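Local coordinates for protein malate oxidoreductase (Thermotoga maritima, PDB 1VL6) that probably catalyses the NAD-dependent oxidative decarboxylation of malate to pyruvate and carbon dioxide, at residues His320-Asn325 with Glu365-Glu370; Ala182-Glu187 with Cys360-Glu365. One frame throughout, in Å; residues are numbered along the deposited sequence. Where two conformers were deposited one is given.

Contact 1 (His320-Asn325 with Glu365-Glu370); sequences HPNQVN and ERIIPE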
ATOM      1  N   HIS A 320     -30.093  13.916  -1.074  1.00 63.44           N
ATOM      2  CA  HIS A 320     -31.497  13.568  -0.867  1.00 64.24           C
ATOM      3  C   HIS A 320     -31.657  12.073  -0.749  1.00 63.37           C
ATOM      4  O   HIS A 320     -30.789  11.304  -1.164  1.00 63.58           O
ATOM      5  CB  HIS A 320     -32.353  14.019  -2.067  1.00 67.60           C
ATOM      6  CG  HIS A 320     -32.248  15.485  -2.377  1.00 72.37           C
ATOM      7  ND1 HIS A 320     -32.887  16.451  -1.633  1.00 79.32           N
ATOM      8  CD2 HIS A 320     -31.597  16.143  -3.361  1.00 72.38           C
ATOM      9  CE1 HIS A 320     -32.606  17.643  -2.121  1.00 74.69           C
ATOM     10  NE2 HIS A 320     -31.845  17.483  -3.185  1.00 72.19           N
ATOM     11  N   PRO A 321     -32.766  11.621  -0.202  1.00 63.68           N
ATOM     12  CA  PRO A 321     -33.039  10.199  -0.196  1.00 63.12           C
ATOM     13  C   PRO A 321     -33.133   9.664  -1.611  1.00 63.30           C
ATOM     14  O   PRO A 321     -33.266  10.450  -2.565  1.00 63.95           O
ATOM     15  CB  PRO A 321     -34.408  10.103   0.486  1.00 64.71           C
ATOM     16  CG  PRO A 321     -34.569  11.362   1.214  1.00 63.66           C
ATOM     17  CD  PRO A 321     -33.806  12.390   0.486  1.00 63.35           C
ATOM     18  N   ASN A 322     -33.072   8.341  -1.727  1.00 60.05           N
ATOM     19  CA  ASN A 322     -33.330   7.660  -2.979  1.00 60.85           C
ATOM     20  C   ASN A 322     -32.391   8.147  -4.076  1.00 62.41           C
ATOM     21  O   ASN A 322     -32.801   8.553  -5.173  1.00 65.75           O
ATOM     22  CB  ASN A 322     -34.804   7.830  -3.394  1.00 61.48           C
ATOM     23  CG  ASN A 322     -35.777   7.168  -2.431  1.00 61.00           C
ATOM     24  OD1 ASN A 322     -35.488   6.109  -1.868  1.00 61.87           O
ATOM     25  ND2 ASN A 322     -36.984   7.755  -2.298  1.00 48.08           N
ATOM     26  N   GLN A 323     -31.118   8.110  -3.761  1.00 62.20           N
ATOM     27  CA  GLN A 323     -30.120   8.428  -4.745  1.00 64.05           C
ATOM     28  C   GLN A 323     -29.927   7.265  -5.735  1.00 64.86           C
ATOM     29  O   GLN A 323     -29.387   6.222  -5.395  1.00 66.14           O
ATOM     30  CB  GLN A 323     -28.798   8.760  -4.084  1.00 62.83           C
ATOM     31  CG  GLN A 323     -27.739   8.951  -5.123  1.00 70.18           C
ATOM     32  CD  GLN A 323     -26.406   9.377  -4.574  1.00 69.11           C
ATOM     33  OE1 GLN A 323     -26.099   9.164  -3.403  1.00 62.42           O
ATOM     34  NE2 GLN A 323     -25.599   9.986  -5.439  1.00 54.15           N
ATOM     35  N   VAL A 324     -30.356   7.462  -6.967  1.00 66.14           N
ATOM     36  CA  VAL A 324     -30.093   6.510  -8.039  1.00 66.64           C
ATOM     37  C   VAL A 324     -28.687   6.768  -8.566  1.00 66.23           C
ATOM     38  O   VAL A 324     -28.456   7.725  -9.242  1.00 69.17           O
ATOM     39  CB  VAL A 324     -31.112   6.742  -9.140  1.00 67.77           C
ATOM     40  CG1 VAL A 324     -30.892   5.803 -10.349  1.00 72.43           C
ATOM     41  CG2 VAL A 324     -32.493   6.544  -8.522  1.00 75.38           C
ATOM     42  N   ASN A 325     -27.724   5.976  -8.174  1.00 67.99           N
ATOM     43  CA  ASN A 325     -26.372   6.238  -8.626  1.00 68.82           C
ATOM     44  C   ASN A 325     -25.576   4.999  -9.046  1.00 66.79           C
ATOM     45  O   ASN A 325     -25.692   3.942  -8.460  1.00 65.01           O
ATOM     46  CB  ASN A 325     -25.580   7.106  -7.666  1.00 76.69           C
ATOM     47  CG  ASN A 325     -24.925   6.331  -6.641  1.00 73.44           C
ATOM     48  OD1 ASN A 325     -25.583   5.543  -6.022  1.00 87.51           O
ATOM     49  ND2 ASN A 325     -23.616   6.518  -6.450  1.00 66.64           N
ATOM     50  N   GLU A 365     -39.242   6.335   1.237  1.00 64.04           N
ATOM     51  CA  GLU A 365     -38.045   7.157   1.470  1.00 64.20           C
ATOM     52  C   GLU A 365     -36.765   6.368   1.291  1.00 65.21           C
ATOM     53  O   GLU A 365     -35.671   6.909   1.439  1.00 65.55           O
ATOM     54  CB  GLU A 365     -38.089   7.779   2.835  1.00 63.35           C
ATOM     55  CG  GLU A 365     -39.245   8.776   2.968  1.00 79.34           C
ATOM     56  CD  GLU A 365     -38.994  10.130   2.293  1.00 90.78           C
ATOM     57  OE1 GLU A 365     -38.257  10.952   2.884  1.00 95.41           O
ATOM     58  OE2 GLU A 365     -39.541  10.395   1.185  1.00101.95           O
ATOM     59  N   ARG A 366     -36.892   5.088   0.936  1.00 65.56           N
ATOM     60  CA  ARG A 366     -35.728   4.273   0.652  1.00 65.83           C
ATOM     61  C   ARG A 366     -36.080   3.105  -0.284  1.00 64.26           C
ATOM     62  O   ARG A 366     -36.337   2.001   0.181  1.00 63.76           O
ATOM     63  CB  ARG A 366     -35.176   3.783   1.972  1.00 66.90           C
ATOM     64  CG  ARG A 366     -33.962   2.976   1.866  1.00 69.36           C
ATOM     65  CD  ARG A 366     -33.924   1.824   2.897  1.00 91.58           C
ATOM     66  NE  ARG A 366     -32.664   1.081   2.802  1.00 96.12           N
ATOM     67  CZ  ARG A 366     -31.460   1.632   2.993  1.00 92.83           C
ATOM     68  NH1 ARG A 366     -31.341   2.930   3.298  1.00 91.79           N
ATOM     69  NH2 ARG A 366     -30.359   0.900   2.851  1.00 90.89           N
ATOM     70  N   ILE A 367     -36.081   3.376  -1.599  1.00 62.85           N
ATOM     71  CA  ILE A 367     -36.468   2.376  -2.638  1.00 62.52           C
ATOM     72  C   ILE A 367     -35.316   1.532  -3.163  1.00 63.90           C
ATOM     73  O   ILE A 367     -35.528   0.547  -3.868  1.00 65.13           O
ATOM     74  CB  ILE A 367     -37.142   3.064  -3.804  1.00 59.48           C
ATOM     75  CG1 ILE A 367     -36.132   3.879  -4.622  1.00 63.44           C
ATOM     76  CG2 ILE A 367     -38.241   3.934  -3.278  1.00 63.97           C
ATOM     77  CD1 ILE A 367     -36.727   4.750  -5.733  1.00 61.58           C
ATOM     78  N   ILE A 368     -34.097   1.945  -2.814  1.00 64.78           N
ATOM     79  CA  ILE A 368     -32.885   1.192  -3.071  1.00 65.91           C
ATOM     80  C   ILE A 368     -31.904   1.423  -1.958  1.00 65.48           C
ATOM     81  O   ILE A 368     -32.092   2.351  -1.181  1.00 67.38           O
ATOM     82  CB  ILE A 368     -32.251   1.623  -4.374  1.00 68.36           C
ATOM     83  CG1 ILE A 368     -32.161   3.146  -4.460  1.00 67.26           C
ATOM     84  CG2 ILE A 368     -33.006   1.067  -5.520  1.00 68.00           C
ATOM     85  CD1 ILE A 368     -31.328   3.529  -5.618  1.00 77.85           C
ATOM     86  N   PRO A 369     -30.868   0.579  -1.868  1.00 65.82           N
ATOM     87  CA  PRO A 369     -29.816   0.755  -0.854  1.00 64.07           C
ATOM     88  C   PRO A 369     -28.936   1.940  -1.186  1.00 63.76           C
ATOM     89  O   PRO A 369     -29.024   2.472  -2.304  1.00 62.79           O
ATOM     90  CB  PRO A 369     -28.983  -0.533  -0.953  1.00 63.69           C
ATOM     91  CG  PRO A 369     -29.365  -1.211  -2.190  1.00 69.25           C
ATOM     92  CD  PRO A 369     -30.631  -0.604  -2.729  1.00 64.19           C
ATOM     93  N   GLU A 370     -28.107   2.348  -0.228  1.00 64.73           N
ATOM     94  CA  GLU A 370     -27.042   3.312  -0.495  1.00 65.84           C
ATOM     95  C   GLU A 370     -25.778   2.530  -0.830  1.00 66.60           C
ATOM     96  O   GLU A 370     -25.651   1.354  -0.445  1.00 69.45           O
ATOM     97  CB  GLU A 370     -26.717   4.167   0.702  1.00 70.66           C
ATOM     98  CG  GLU A 370     -27.849   5.017   1.202  1.00 78.97           C
ATOM     99  CD  GLU A 370     -27.850   5.091   2.697  1.00 97.32           C
ATOM    100  OE1 GLU A 370     -26.764   5.404   3.265  1.00114.78           O
ATOM    101  OE2 GLU A 370     -28.924   4.809   3.283  1.00103.97           O
TER
HETATM  102  O   HOH W   1     -33.118   6.704   0.686  1.00 50.19           O
HETATM  103  O   HOH W   2     -28.685   4.737  -3.461  1.00 45.69           O
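Asn322 and Ile367 join two loops of the Rossmann-type NAD-binding domain: 320-325, which follows the edge strand 312-315, and the loop 365-370 between the last two helices. The direct polar link is a single hydrogen bond from Ile367 N to Asn322 OD1, 2.8 Å long and fairly straight at 161°, its donor tilted 31° from the carbonyl plane. Asn322 CG lies anti to its own carbonyl carbon (chi1 -65°), which brings OD1 to this N-H; Ile367 CG1 packs 3.6 Å from Asn322 OD1. At the other end of the amide, ND2 is bonded to Pro364 O and Val313 O, which fixes its flip.

Two waters bridge the backbones. One accepts from Asn322 N and donates to Glu365 O; the other donates to Gln323 O and Pro369 O.

Ile368 CD1 lies against the 323-324 backbone, 4.0 Å from Val324 CA, and meets Val324 CG2 more loosely at 4.3 Å. Ile367 and Ile368 both pack on Ala178 of helix 166-186, and Val324 on Val174 and Val175. Pro321 and Glu365 lie side by side, CG 4.1 Å from OE1, while Pro321 CB meets the backbone Glu365 O at 3.6 Å.

Within 365-370, Arg366 NH1 makes a salt bridge to the anti side of Glu370 OE2 at 3.1 Å.

Contact 2 (Ala182-Glu187 with Cys360-Glu365); sequences ALKLTE and CEPEPE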
ATOM      1  N   ALA A 182     -39.969   0.867  -6.684  1.00 61.82           N
ATOM      2  CA  ALA A 182     -40.992   1.892  -6.631  1.00 63.33           C
ATOM      3  C   ALA A 182     -42.356   1.333  -7.097  1.00 63.01           C
ATOM      4  O   ALA A 182     -43.388   1.595  -6.501  1.00 58.97           O
ATOM      5  CB  ALA A 182     -40.559   3.099  -7.486  1.00 64.68           C
ATOM      6  N   LEU A 183     -42.322   0.557  -8.176  1.00 63.75           N
ATOM      7  CA  LEU A 183     -43.515  -0.051  -8.743  1.00 63.74           C
ATOM      8  C   LEU A 183     -44.222  -0.961  -7.731  1.00 63.11           C
ATOM      9  O   LEU A 183     -45.423  -0.911  -7.599  1.00 64.55           O
ATOM     10  CB  LEU A 183     -43.152  -0.838 -10.021  1.00 63.71           C
ATOM     11  CG  LEU A 183     -44.329  -1.468 -10.748  1.00 65.42           C
ATOM     12  CD1 LEU A 183     -45.195  -0.324 -11.340  1.00 68.67           C
ATOM     13  CD2 LEU A 183     -43.928  -2.471 -11.815  1.00 58.13           C
ATOM     14  N   LYS A 184     -43.453  -1.764  -7.028  1.00 61.77           N
ATOM     15  CA  LYS A 184     -43.969  -2.598  -5.995  1.00 63.62           C
ATOM     16  C   LYS A 184     -44.713  -1.770  -4.971  1.00 62.00           C
ATOM     17  O   LYS A 184     -45.825  -2.117  -4.614  1.00 61.36           O
ATOM     18  CB  LYS A 184     -42.833  -3.395  -5.350  1.00 65.58           C
ATOM     19  CG  LYS A 184     -43.234  -4.277  -4.207  1.00 69.48           C
ATOM     20  CD  LYS A 184     -41.959  -4.933  -3.563  1.00 75.60           C
ATOM     21  CE  LYS A 184     -42.279  -5.584  -2.160  1.00 85.11           C
ATOM     22  NZ  LYS A 184     -41.041  -6.034  -1.384  1.00 84.63           N
ATOM     23  N   LEU A 185     -44.101  -0.700  -4.483  1.00 62.54           N
ATOM     24  CA  LEU A 185     -44.705   0.154  -3.462  1.00 62.36           C
ATOM     25  C   LEU A 185     -45.985   0.815  -3.937  1.00 62.78           C
ATOM     26  O   LEU A 185     -46.908   0.995  -3.196  1.00 65.06           O
ATOM     27  CB  LEU A 185     -43.727   1.243  -3.028  1.00 62.88           C
ATOM     28  CG  LEU A 185     -42.561   0.633  -2.263  1.00 66.46           C
ATOM     29  CD1 LEU A 185     -41.437   1.601  -2.038  1.00 62.26           C
ATOM     30  CD2 LEU A 185     -43.067   0.086  -0.951  1.00 58.52           C
ATOM     31  N   THR A 186     -45.995   1.160  -5.192  1.00 63.28           N
ATOM     32  CA  THR A 186     -47.133   1.651  -5.927  1.00 63.21           C
ATOM     33  C   THR A 186     -48.311   0.683  -6.077  1.00 63.40           C
ATOM     34  O   THR A 186     -49.471   1.085  -6.289  1.00 64.48           O
ATOM     35  CB  THR A 186     -46.524   1.959  -7.311  1.00 66.19           C
ATOM     36  OG1 THR A 186     -46.268   3.377  -7.436  1.00 71.11           O
ATOM     37  CG2 THR A 186     -47.386   1.603  -8.359  1.00 59.34           C
ATOM     38  N   GLU A 187     -48.003  -0.600  -6.046  1.00 63.81           N
ATOM     39  CA  GLU A 187     -48.992  -1.667  -6.184  1.00 64.41           C
ATOM     40  C   GLU A 187     -49.653  -1.748  -7.558  1.00 63.46           C
ATOM     41  O   GLU A 187     -50.681  -2.386  -7.699  1.00 65.73           O
ATOM     42  CB  GLU A 187     -50.055  -1.602  -5.082  1.00 62.98           C
ATOM     43  CG  GLU A 187     -49.541  -2.117  -3.755  1.00 68.84           C
ATOM     44  CD  GLU A 187     -50.540  -2.037  -2.606  1.00 71.52           C
ATOM     45  OE1 GLU A 187     -51.185  -0.967  -2.385  1.00 79.34           O
ATOM     46  OE2 GLU A 187     -50.651  -3.057  -1.899  1.00 81.49           O
ATOM     47  N   CYS A 360     -32.608  -4.459  -0.458  1.00 67.97           N
ATOM     48  CA  CYS A 360     -33.221  -3.741   0.635  1.00 66.57           C
ATOM     49  C   CYS A 360     -34.660  -4.070   0.698  1.00 65.64           C
ATOM     50  O   CYS A 360     -35.172  -4.676  -0.223  1.00 68.12           O
ATOM     51  CB  CYS A 360     -33.075  -2.253   0.415  1.00 67.27           C
ATOM     52  SG  CYS A 360     -34.072  -1.541  -0.926  1.00 77.03           S
ATOM     53  N   GLU A 361     -35.311  -3.700   1.801  1.00 66.57           N
ATOM     54  CA  GLU A 361     -36.775  -3.723   1.893  1.00 67.58           C
ATOM     55  C   GLU A 361     -37.316  -2.307   1.507  1.00 66.17           C
ATOM     56  O   GLU A 361     -37.112  -1.297   2.188  1.00 64.81           O
ATOM     57  CB  GLU A 361     -37.200  -4.217   3.275  1.00 69.87           C
ATOM     58  CG  GLU A 361     -38.664  -4.667   3.366  1.00 87.78           C
ATOM     59  CD  GLU A 361     -39.039  -5.729   2.329  1.00101.86           C
ATOM     60  OE1 GLU A 361     -38.357  -6.794   2.316  1.00111.71           O
ATOM     61  OE2 GLU A 361     -39.999  -5.498   1.529  1.00103.61           O
ATOM     62  N   PRO A 362     -37.920  -2.213   0.333  1.00 65.87           N
ATOM     63  CA  PRO A 362     -38.245  -0.908  -0.183  1.00 65.69           C
ATOM     64  C   PRO A 362     -39.307  -0.215   0.644  1.00 65.02           C
ATOM     65  O   PRO A 362     -40.232  -0.847   1.120  1.00 66.34           O
ATOM     66  CB  PRO A 362     -38.647  -1.165  -1.642  1.00 66.33           C
ATOM     67  CG  PRO A 362     -38.989  -2.576  -1.739  1.00 68.66           C
ATOM     68  CD  PRO A 362     -38.290  -3.283  -0.602  1.00 65.38           C
ATOM     69  N   GLU A 363     -39.097   1.082   0.845  0.50 64.17           N
ATOM     70  CA  GLU A 363     -40.060   1.997   1.430  0.50 62.57           C
ATOM     71  C   GLU A 363     -39.992   3.270   0.583  0.50 61.45           C
ATOM     72  O   GLU A 363     -39.004   3.494  -0.123  0.50 59.82           O
ATOM     73  CB  GLU A 363     -39.709   2.322   2.897  0.50 62.94           C
ATOM     74  CG  GLU A 363     -39.582   1.126   3.853  0.50 62.23           C
ATOM     75  CD  GLU A 363     -40.880   0.355   4.062  0.50 61.65           C
ATOM     76  OE1 GLU A 363     -41.916   0.647   3.401  0.50 70.06           O
ATOM     77  OE2 GLU A 363     -40.871  -0.551   4.896  0.50 45.89           O
ATOM     78  N   PRO A 364     -41.022   4.105   0.638  1.00 61.91           N
ATOM     79  CA  PRO A 364     -41.023   5.345  -0.126  1.00 62.81           C
ATOM     80  C   PRO A 364     -39.764   6.229   0.027  1.00 63.25           C
ATOM     81  O   PRO A 364     -39.279   6.810  -0.955  1.00 62.35           O
ATOM     82  CB  PRO A 364     -42.256   6.065   0.406  1.00 60.81           C
ATOM     83  CG  PRO A 364     -43.160   4.960   0.803  1.00 57.03           C
ATOM     84  CD  PRO A 364     -42.266   3.941   1.414  1.00 60.47           C
ATOM     85  N   GLU A 365     -39.242   6.335   1.237  1.00 64.04           N
ATOM     86  CA  GLU A 365     -38.045   7.157   1.470  1.00 64.20           C
ATOM     87  C   GLU A 365     -36.765   6.368   1.291  1.00 65.21           C
ATOM     88  O   GLU A 365     -35.671   6.909   1.439  1.00 65.55           O
ATOM     89  CB  GLU A 365     -38.089   7.779   2.835  1.00 63.35           C
ATOM     90  CG  GLU A 365     -39.245   8.776   2.968  1.00 79.34           C
ATOM     91  CD  GLU A 365     -38.994  10.130   2.293  1.00 90.78           C
ATOM     92  OE1 GLU A 365     -38.257  10.952   2.884  1.00 95.41           O
ATOM     93  OE2 GLU A 365     -39.541  10.395   1.185  1.00101.95           O
TER
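Leu185 and Lys184, near the C-terminal end of helix 166-186, reach out together to the proline-rich loop 360-365. Leu185 carries the apolar part. Its CG stands beside the backbone N and anti to the carbonyl carbon (chi1 -69°), an orientation that sends both methyls to the loop. CD1 meets Pro362 CB at 3.9 Å and, more loosely, the Pro364 ring, and packs as well on the backbone of Glu363 between the two prolines. CD2 lies against the peptide that follows Pro362, 3.6 Å from Pro362 O.

Lys184 supplies the charge. Its chain is fully extended out to NZ, with CG anti to the backbone N, and crosses the side chains of Glu361 and Pro362 roughly at right angles. Glu361 instead folds at chi2 (55°), and its OE2 receives Lys184 NZ on the syn side at 3.1 Å, a little out of the carboxylate plane. This salt bridge joins two exposed residues. NZ also passes 4.0 Å from Pro362 CD, so the ammonium end lies beside the proline ring as it meets the acid.

The contact lies at the surface of the NAD-binding domain. Pro362 and Cys360 also touch Asn181 of helix 166-186, while Ala182, turned away from the loop, packs on Phe266 and Phe291 of strands 266-269 and 289-292.

Contacts 1 and 2 lie about 11 Å apart, centre to centre, on the same side of the chain's centre and within the NAD-binding domain. Along the chain their segments alternate: 182-187, 320-325, 360-365, 365-370. Glu365 belongs to both, and one continuous loop between helices 346-358 and 374-386 thus meets the end of helix 166-186 first and the loop after strand 312-315 next. Cys360 SG packs on Ile368 CA at 3.7 Å, bringing the start of this loop back against its later part. Helix 166-186 also binds Ile367 O through Asn181 ND2. Together the contacts lay the 360-370 loop against that helix and the loop after strand 312-315, all in the Rossmann-type domain.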